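Local coordinates for protein glycosyltransferase (Streptomyces viridochromogenes, PDB 2IUY) that probably transfers a sugar from a nucleotide donor during avilamycin A biosynthesis, as a retaining GT4 glycosyltransferase that binds UDP, at residues Glu223-Leu226 with Asp227-Ser231; Ser259-Val263 with Ser264-Val268; Arg151-Ser154 with Ala155-Val159. One frame throughout, in Å; residues are numbered along the deposited sequence.

Contact 1: residues Glu223-Leu226 with Asp227-Ser231; sequences ERRL and DLLAS
Side-chain torsions make Arg225 and Leu229 run alongside each other in the same direction: CG of Arg225 lies anti to the backbone N (chi1 -164°), and the chain then runs extended to NE, while the unusual pair of torsions in Leu229 (chi1 -107°, chi2 -5°) sends its isobutyl group along the same flank. Leu229 CD2 thereby sits over one face of the Arg225 guanidinium, nearer the edge of the group than its centre, 4.0 Å from NH1. The same methyl also lies 3.4 Å from Arg225 O, so it fills the angle between the arginine's carbonyl and its charged end. One position back in each segment, the Arg224 and Leu228 side chains cross obliquely, with Arg224 CG 3.9 Å from Leu228 CD1.

Regular i to i+4 backbone bonds fix this spacing, among them Leu228 N to Arg224 O at 2.9 Å. At the end of the helix Asp227 O takes two donors, Ser231 N and, at 2.7 Å, Ser231 OG, which comes in from above the carbonyl plane. Glu223 and Asp227, like charges one turn apart, both form salt bridges with Arg153, which probably eases their repulsion.

Arg225 belongs to the UDP site; Glu260 pairs with its NH2 and Trp34 offers a cation-pi partner. Helix 222-231 is the crossover between parallel strands 214-216 and 234-237 of a Rossmann-like sheet, in keeping with the GT-B architecture. Leu229 packs on Leu166 and Met168 of strand 165-168, whereas Arg224 and Leu228 rest on Ile217, just beyond strand 214-216.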
loop_
_atom_site.group_PDB
_atom_site.type_symbol
_atom_site.label_atom_id
_atom_site.label_comp_id
_atom_site.label_asym_id
_atom_site.label_seq_id
_atom_site.Cartn_x
_atom_site.Cartn_y
_atom_site.Cartn_z
ATOM N N GLU A 223 -2.795 -4.512 -16.499
ATOM C CA GLU A 223 -2.041 -3.620 -17.351
ATOM C C GLU A 223 -2.567 -2.180 -17.444
ATOM O O GLU A 223 -1.781 -1.260 -17.600
ATOM C CB GLU A 223 -1.885 -4.229 -18.744
ATOM C CG GLU A 223 -1.123 -5.573 -18.757
ATOM C CD GLU A 223 0.317 -5.418 -18.296
ATOM O OE1 GLU A 223 1.048 -4.557 -18.863
ATOM O OE2 GLU A 223 0.703 -6.141 -17.347
ATOM N N ARG A 224 -3.879 -1.963 -17.365
ATOM C CA ARG A 224 -4.386 -0.579 -17.420
ATOM C C ARG A 224 -3.957 0.214 -16.186
ATOM O O ARG A 224 -3.536 1.344 -16.278
ATOM C CB ARG A 224 -5.920 -0.489 -17.668
ATOM C CG ARG A 224 -6.413 0.980 -17.526
ATOM C CD ARG A 224 -7.395 1.563 -18.535
ATOM N NE ARG A 224 -8.711 1.206 -18.115
ATOM C CZ ARG A 224 -9.774 1.980 -17.988
ATOM N NH1 ARG A 224 -9.824 3.271 -18.319
ATOM N NH2 ARG A 224 -10.854 1.369 -17.554
ATOM N N ARG A 225 -4.057 -0.403 -15.031
ATOM C CA ARG A 225 -3.595 0.151 -13.778
ATOM C C ARG A 225 -2.170 0.769 -13.827
ATOM O O ARG A 225 -1.926 1.893 -13.360
ATOM C CB ARG A 225 -3.640 -0.960 -12.759
ATOM C CG ARG A 225 -3.572 -0.480 -11.350
ATOM C CD ARG A 225 -3.133 -1.596 -10.416
ATOM N NE ARG A 225 -3.021 -1.013 -9.098
ATOM C CZ ARG A 225 -1.893 -0.929 -8.398
ATOM N NH1 ARG A 225 -0.756 -1.457 -8.844
ATOM N NH2 ARG A 225 -1.944 -0.325 -7.230
ATOM N N LEU A 226 -1.249 0.001 -14.416
ATOM C CA LEU A 226 0.136 0.381 -14.597
ATOM C C LEU A 226 0.326 1.538 -15.538
ATOM O O LEU A 226 1.090 2.452 -15.241
ATOM C CB LEU A 226 0.892 -0.805 -15.158
ATOM C CG LEU A 226 1.025 -2.058 -14.328
ATOM C CD1 LEU A 226 2.035 -2.919 -15.110
ATOM C CD2 LEU A 226 1.474 -1.762 -12.839
ATOM N N ASP A 227 -0.360 1.491 -16.685
ATOM C CA ASP A 227 -0.324 2.602 -17.632
ATOM C C ASP A 227 -0.892 3.887 -17.016
ATOM O O ASP A 227 -0.315 4.957 -17.197
ATOM C CB ASP A 227 -1.116 2.271 -18.901
ATOM C CG ASP A 227 -0.476 1.152 -19.729
ATOM O OD1 ASP A 227 0.766 1.156 -19.866
ATOM O OD2 ASP A 227 -1.227 0.292 -20.264
ATOM N N LEU A 228 -2.010 3.787 -16.294
ATOM C CA LEU A 228 -2.609 4.970 -15.629
ATOM C C LEU A 228 -1.627 5.608 -14.648
ATOM O O LEU A 228 -1.421 6.822 -14.634
ATOM C CB LEU A 228 -3.919 4.565 -14.919
ATOM C CG LEU A 228 -5.153 4.303 -15.800
ATOM C CD1 LEU A 228 -6.328 3.816 -14.918
ATOM C CD2 LEU A 228 -5.548 5.556 -16.570
ATOM N N LEU A 229 -0.995 4.762 -13.841
ATOM C CA LEU A 229 0.010 5.209 -12.860
ATOM C C LEU A 229 1.139 6.023 -13.493
ATOM O O LEU A 229 1.529 7.082 -12.980
ATOM C CB LEU A 229 0.598 3.999 -12.130
ATOM C CG LEU A 229 0.286 3.635 -10.675
ATOM C CD1 LEU A 229 -0.591 4.600 -9.860
ATOM C CD2 LEU A 229 -0.093 2.140 -10.495
ATOM N N ALA A 230 1.604 5.525 -14.636
ATOM C CA ALA A 230 2.713 6.092 -15.416
ATOM C C ALA A 230 2.307 7.336 -16.279
ATOM O O ALA A 230 3.073 8.267 -16.454
ATOM C CB ALA A 230 3.257 4.981 -16.353
ATOM N N SER A 231 1.123 7.288 -16.868
ATOM C CA SER A 231 0.697 8.295 -17.828
ATOM C C SER A 231 0.110 9.528 -17.113
ATOM O O SER A 231 0.068 10.635 -17.677
ATOM C CB SER A 231 -0.316 7.670 -18.808
ATOM O OG SER A 231 -1.493 7.238 -18.147
#

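Contact 2: residues Ser259-Val263 with Ser264-Val268; sequences SEAAV and SGTPV
Ala261 O and Thr266 N meet in a 2.9 Å hydrogen bond that, with Gly265 N to Ala262 O at 2.8 Å, forms the Schellman motif closing helix 256-263. Both donors stand above the planes of their carbonyls, because the chain is folding back over the last turn. Gly265 is the C-prime residue, and its positive phi (79°) makes that reversal. Beside it, Ser264 OG donates to Glu260 O at 2.8 Å. With chi1 at -53° the hydroxyl is anti to the carbonyl carbon and turned back along the helix, where Ser264 N adds only a weak bond to the same oxygen.

Beyond these bonds, Ala261 CB packs against Val268 CG2 at 3.9 Å, joining the final helical turn to the start of strand 268-270. Thr266 is held from outside by a hydrogen bond from OG1 to Leu229 O, and both Ala261 and Thr266 lie on Val235 of strand 234-237. Ala262 and Val263 face helix 308-319.

In this buried place the serine hydroxyl and the two motif donors supplement or replace weak helical bonds at the last carbonyls. The Schellman closure terminates the helix bearing Glu260, a UDP-binding residue whose carboxylate is met from outside by Tyr152 in a very short contact.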
loop_
_atom_site.group_PDB
_atom_site.type_symbol
_atom_site.label_atom_id
_atom_site.label_comp_id
_atom_site.label_asym_id
_atom_site.label_seq_id
_atom_site.Cartn_x
_atom_site.Cartn_y
_atom_site.Cartn_z
ATOM N N SER A 259 4.218 5.260 -3.416
ATOM C CA SER A 259 5.410 4.581 -3.933
ATOM C C SER A 259 5.172 4.073 -5.344
ATOM O O SER A 259 6.086 4.085 -6.180
ATOM C CB SER A 259 5.889 3.447 -2.980
ATOM O OG SER A 259 4.849 2.500 -2.809
ATOM N N GLU A 260 3.935 3.642 -5.609
ATOM C CA GLU A 260 3.503 3.157 -6.933
ATOM C C GLU A 260 3.535 4.239 -7.998
ATOM O O GLU A 260 4.075 4.013 -9.067
ATOM C CB GLU A 260 2.117 2.507 -6.862
ATOM C CG GLU A 260 2.247 1.211 -6.072
ATOM C CD GLU A 260 1.042 0.336 -6.112
ATOM O OE1 GLU A 260 -0.014 0.783 -5.648
ATOM O OE2 GLU A 260 1.172 -0.825 -6.601
ATOM N N ALA A 261 2.945 5.395 -7.706
ATOM C CA ALA A 261 3.010 6.512 -8.629
ATOM C C ALA A 261 4.453 6.874 -8.912
ATOM O O ALA A 261 4.855 6.943 -10.048
ATOM C CB ALA A 261 2.189 7.733 -8.071
ATOM N N ALA A 262 5.254 7.085 -7.865
ATOM C CA ALA A 262 6.573 7.659 -8.052
ATOM C C ALA A 262 7.509 6.699 -8.784
ATOM O O ALA A 262 8.239 7.094 -9.707
ATOM C CB ALA A 262 7.154 8.081 -6.695
ATOM N N VAL A 263 7.489 5.436 -8.422
ATOM C CA VAL A 263 8.327 4.461 -9.151
ATOM C C VAL A 263 7.846 4.324 -10.614
ATOM O O VAL A 263 8.596 3.852 -11.471
ATOM C CB VAL A 263 8.326 3.127 -8.472
ATOM C CG1 VAL A 263 7.091 2.307 -8.943
ATOM C CG2 VAL A 263 9.596 2.365 -8.799
ATOM N N SER A 264 6.600 4.722 -10.895
ATOM C CA SER A 264 6.119 4.743 -12.292
ATOM C C SER A 264 6.431 6.090 -12.951
ATOM O O SER A 264 5.954 6.352 -14.053
ATOM C CB SER A 264 4.613 4.488 -12.403
ATOM O OG SER A 264 4.227 3.304 -11.722
ATOM N N GLY A 265 7.232 6.922 -12.275
ATOM C CA GLY A 265 7.614 8.243 -12.797
ATOM C C GLY A 265 6.577 9.342 -12.642
ATOM O O GLY A 265 6.500 10.238 -13.479
ATOM N N THR A 266 5.750 9.264 -11.599
ATOM C CA THR A 266 4.616 10.179 -11.418
ATOM C C THR A 266 4.641 10.838 -10.036
ATOM O O THR A 266 4.576 10.154 -9.002
ATOM C CB THR A 266 3.233 9.460 -11.712
ATOM O OG1 THR A 266 3.237 9.017 -13.080
ATOM C CG2 THR A 266 1.950 10.388 -11.443
ATOM N N PRO A 267 4.667 12.173 -10.021
ATOM C CA PRO A 267 4.749 12.896 -8.755
ATOM C C PRO A 267 3.380 12.859 -8.051
ATOM O O PRO A 267 2.376 12.446 -8.644
ATOM C CB PRO A 267 5.147 14.320 -9.197
ATOM C CG PRO A 267 4.417 14.477 -10.552
ATOM C CD PRO A 267 4.527 13.085 -11.190
ATOM N N VAL A 268 3.348 13.316 -6.807
ATOM C CA VAL A 268 2.181 13.120 -5.961
ATOM C C VAL A 268 1.832 14.424 -5.299
ATOM O O VAL A 268 2.681 15.082 -4.760
ATOM C CB VAL A 268 2.434 12.004 -4.886
ATOM C CG1 VAL A 268 1.192 11.803 -3.996
ATOM C CG2 VAL A 268 2.808 10.688 -5.577
#

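Contact 3: residues Arg151-Ser154 with Ala155-Val159; sequences RYRS and AADQV
Ser154 and Asp157 grip each other through reciprocal side-chain-to-backbone bonds at a type I beta turn (Ala155 to Gln158) with no regular helix following. Ser154 N donates to Asp157 OD2 at 2.9 Å in a nearly straight bond (167°) that reaches the oxygen from above the carboxylate plane. In return, Asp157 N donates to Ser154 OG at 3.2 Å. A chi1 of 72° puts that hydroxyl between its own backbone N and carbonyl carbon, facing the turn; Asp157 N makes a further, weak bond to Ser154 O.

The close packing lies on the Arg153 side. Its aliphatic chain, bent at chi2, crosses Val159 at about a right angle, with CG 3.9 Å from Val159 CG2. The same chain passes Asp157, CD lying 3.5 Å from OD2, yet the guanidinium and carboxylate planes are almost perpendicular and their charged atoms do not meet: the polar end of Arg153 is engaged by Glu223 and Asp227 of helix 222-231.

By contrast, Ala155, Ala156 and Gln158, on the outside of the turn, are exposed. Gln158 N closes the turn onto Ala155 O at 3.1 Å. A water spans its base, donating to Ser154 O at 2.7 Å and accepting from Val159 N at 3.0 Å.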
loop_
_atom_site.group_PDB
_atom_site.type_symbol
_atom_site.label_atom_id
_atom_site.label_comp_id
_atom_site.label_asym_id
_atom_site.label_seq_id
_atom_site.Cartn_x
_atom_site.Cartn_y
_atom_site.Cartn_z
ATOM N N ARG A 151 7.841 -4.374 -11.447
ATOM C CA ARG A 151 6.389 -4.540 -11.542
ATOM C C ARG A 151 5.713 -3.314 -12.148
ATOM O O ARG A 151 4.503 -3.350 -12.399
ATOM C CB ARG A 151 5.766 -4.843 -10.169
ATOM C CG ARG A 151 6.016 -6.270 -9.674
ATOM C CD ARG A 151 4.962 -6.777 -8.677
ATOM N NE ARG A 151 5.345 -8.105 -8.163
ATOM C CZ ARG A 151 4.951 -9.301 -8.627
ATOM N NH1 ARG A 151 4.116 -9.415 -9.650
ATOM N NH2 ARG A 151 5.417 -10.419 -8.055
ATOM N N TYR A 152 6.475 -2.232 -12.327
ATOM C CA TYR A 152 5.924 -0.955 -12.792
ATOM C C TYR A 152 6.565 -0.527 -14.101
ATOM O O TYR A 152 7.606 -1.082 -14.526
ATOM C CB TYR A 152 6.008 0.146 -11.700
ATOM C CG TYR A 152 5.213 -0.310 -10.484
ATOM C CD1 TYR A 152 3.835 -0.040 -10.358
ATOM C CD2 TYR A 152 5.821 -1.110 -9.512
ATOM C CE1 TYR A 152 3.109 -0.541 -9.265
ATOM C CE2 TYR A 152 5.103 -1.606 -8.442
ATOM C CZ TYR A 152 3.774 -1.320 -8.322
ATOM O OH TYR A 152 3.141 -1.851 -7.228
ATOM N N ARG A 153 5.931 0.454 -14.737
ATOM C CA ARG A 153 6.466 1.002 -15.961
ATOM C C ARG A 153 7.755 1.765 -15.664
ATOM O O ARG A 153 7.868 2.506 -14.664
ATOM C CB ARG A 153 5.455 1.900 -16.673
ATOM C CG ARG A 153 4.181 1.241 -17.112
ATOM C CD ARG A 153 4.336 0.305 -18.316
ATOM N NE ARG A 153 3.042 -0.312 -18.619
ATOM C CZ ARG A 153 2.770 -1.612 -18.529
ATOM N NH1 ARG A 153 3.720 -2.491 -18.203
ATOM N NH2 ARG A 153 1.539 -2.052 -18.828
ATOM N N SER A 154 8.694 1.598 -16.576
ATOM C CA SER A 154 10.014 2.116 -16.459
ATOM C C SER A 154 10.187 3.302 -17.378
ATOM O O SER A 154 9.336 3.579 -18.234
ATOM C CB SER A 154 11.002 1.008 -16.833
ATOM O OG SER A 154 10.944 0.791 -18.232
ATOM N N ALA A 155 11.297 4.012 -17.225
ATOM C CA ALA A 155 11.635 5.121 -18.135
ATOM C C ALA A 155 11.719 4.630 -19.600
ATOM O O ALA A 155 11.234 5.306 -20.520
ATOM C CB ALA A 155 12.927 5.793 -17.702
ATOM N N ALA A 156 12.281 3.430 -19.786
ATOM C CA ALA A 156 12.437 2.798 -21.098
ATOM C C ALA A 156 11.111 2.415 -21.796
ATOM O O ALA A 156 11.040 2.395 -23.034
ATOM C CB ALA A 156 13.362 1.588 -20.982
ATOM N N ASP A 157 10.073 2.112 -21.007
ATOM C CA ASP A 157 8.711 1.906 -21.552
ATOM C C ASP A 157 8.145 3.124 -22.271
ATOM O O ASP A 157 7.222 2.997 -23.083
ATOM C CB ASP A 157 7.709 1.462 -20.471
ATOM C CG ASP A 157 8.009 0.067 -19.926
ATOM O OD1 ASP A 157 8.533 -0.782 -20.689
ATOM O OD2 ASP A 157 7.753 -0.190 -18.722
ATOM N N GLN A 158 8.665 4.297 -21.951
ATOM C CA GLN A 158 8.269 5.523 -22.685
ATOM C C GLN A 158 6.757 5.714 -22.778
ATOM O O GLN A 158 6.204 6.060 -23.847
ATOM C CB GLN A 158 8.902 5.541 -24.081
ATOM C CG GLN A 158 10.384 5.836 -24.012
ATOM C CD GLN A 158 11.058 5.669 -25.340
ATOM O OE1 GLN A 158 10.704 4.781 -26.119
ATOM N NE2 GLN A 158 12.016 6.539 -25.624
ATOM N N VAL A 159 6.081 5.481 -21.656
ATOM C CA VAL A 159 4.647 5.820 -21.544
ATOM C C VAL A 159 4.424 7.336 -21.740
ATOM O O VAL A 159 5.008 8.158 -21.035
ATOM C CB VAL A 159 4.084 5.345 -20.196
ATOM C CG1 VAL A 159 2.594 5.783 -20.031
ATOM C CG2 VAL A 159 4.234 3.822 -20.062
HETATM O O HOH W 1 7.478 5.429 -19.015
#

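How the contacts relate
The three local contacts converge, their centres 10 to 11 Å apart, and two of them supply UDP-binding residues. Contacts 1 and 2 meet through the salt bridge from Arg225 NH2 to Glu260 OE1 (2.7 Å). Beyond the end of helix 256-263, Thr266 OG1 lies 2.6 Å from Leu229 O in a probable hydrogen bond. Contact 3 clasps contact 1 through Arg153, whose NH2 is 2.6 Å from Glu223 OE1 and whose NE is 3.0 Å from Asp227 OD1. Tyr152 OH is modelled only 2.3 Å from Glu260 OE2, a probable hydrogen bond of doubtful length, and its ring packs on Val263. Helix end, crossover helix and loop are thus placed to hold Arg225 and Glu260, although no UDP occupies this chain.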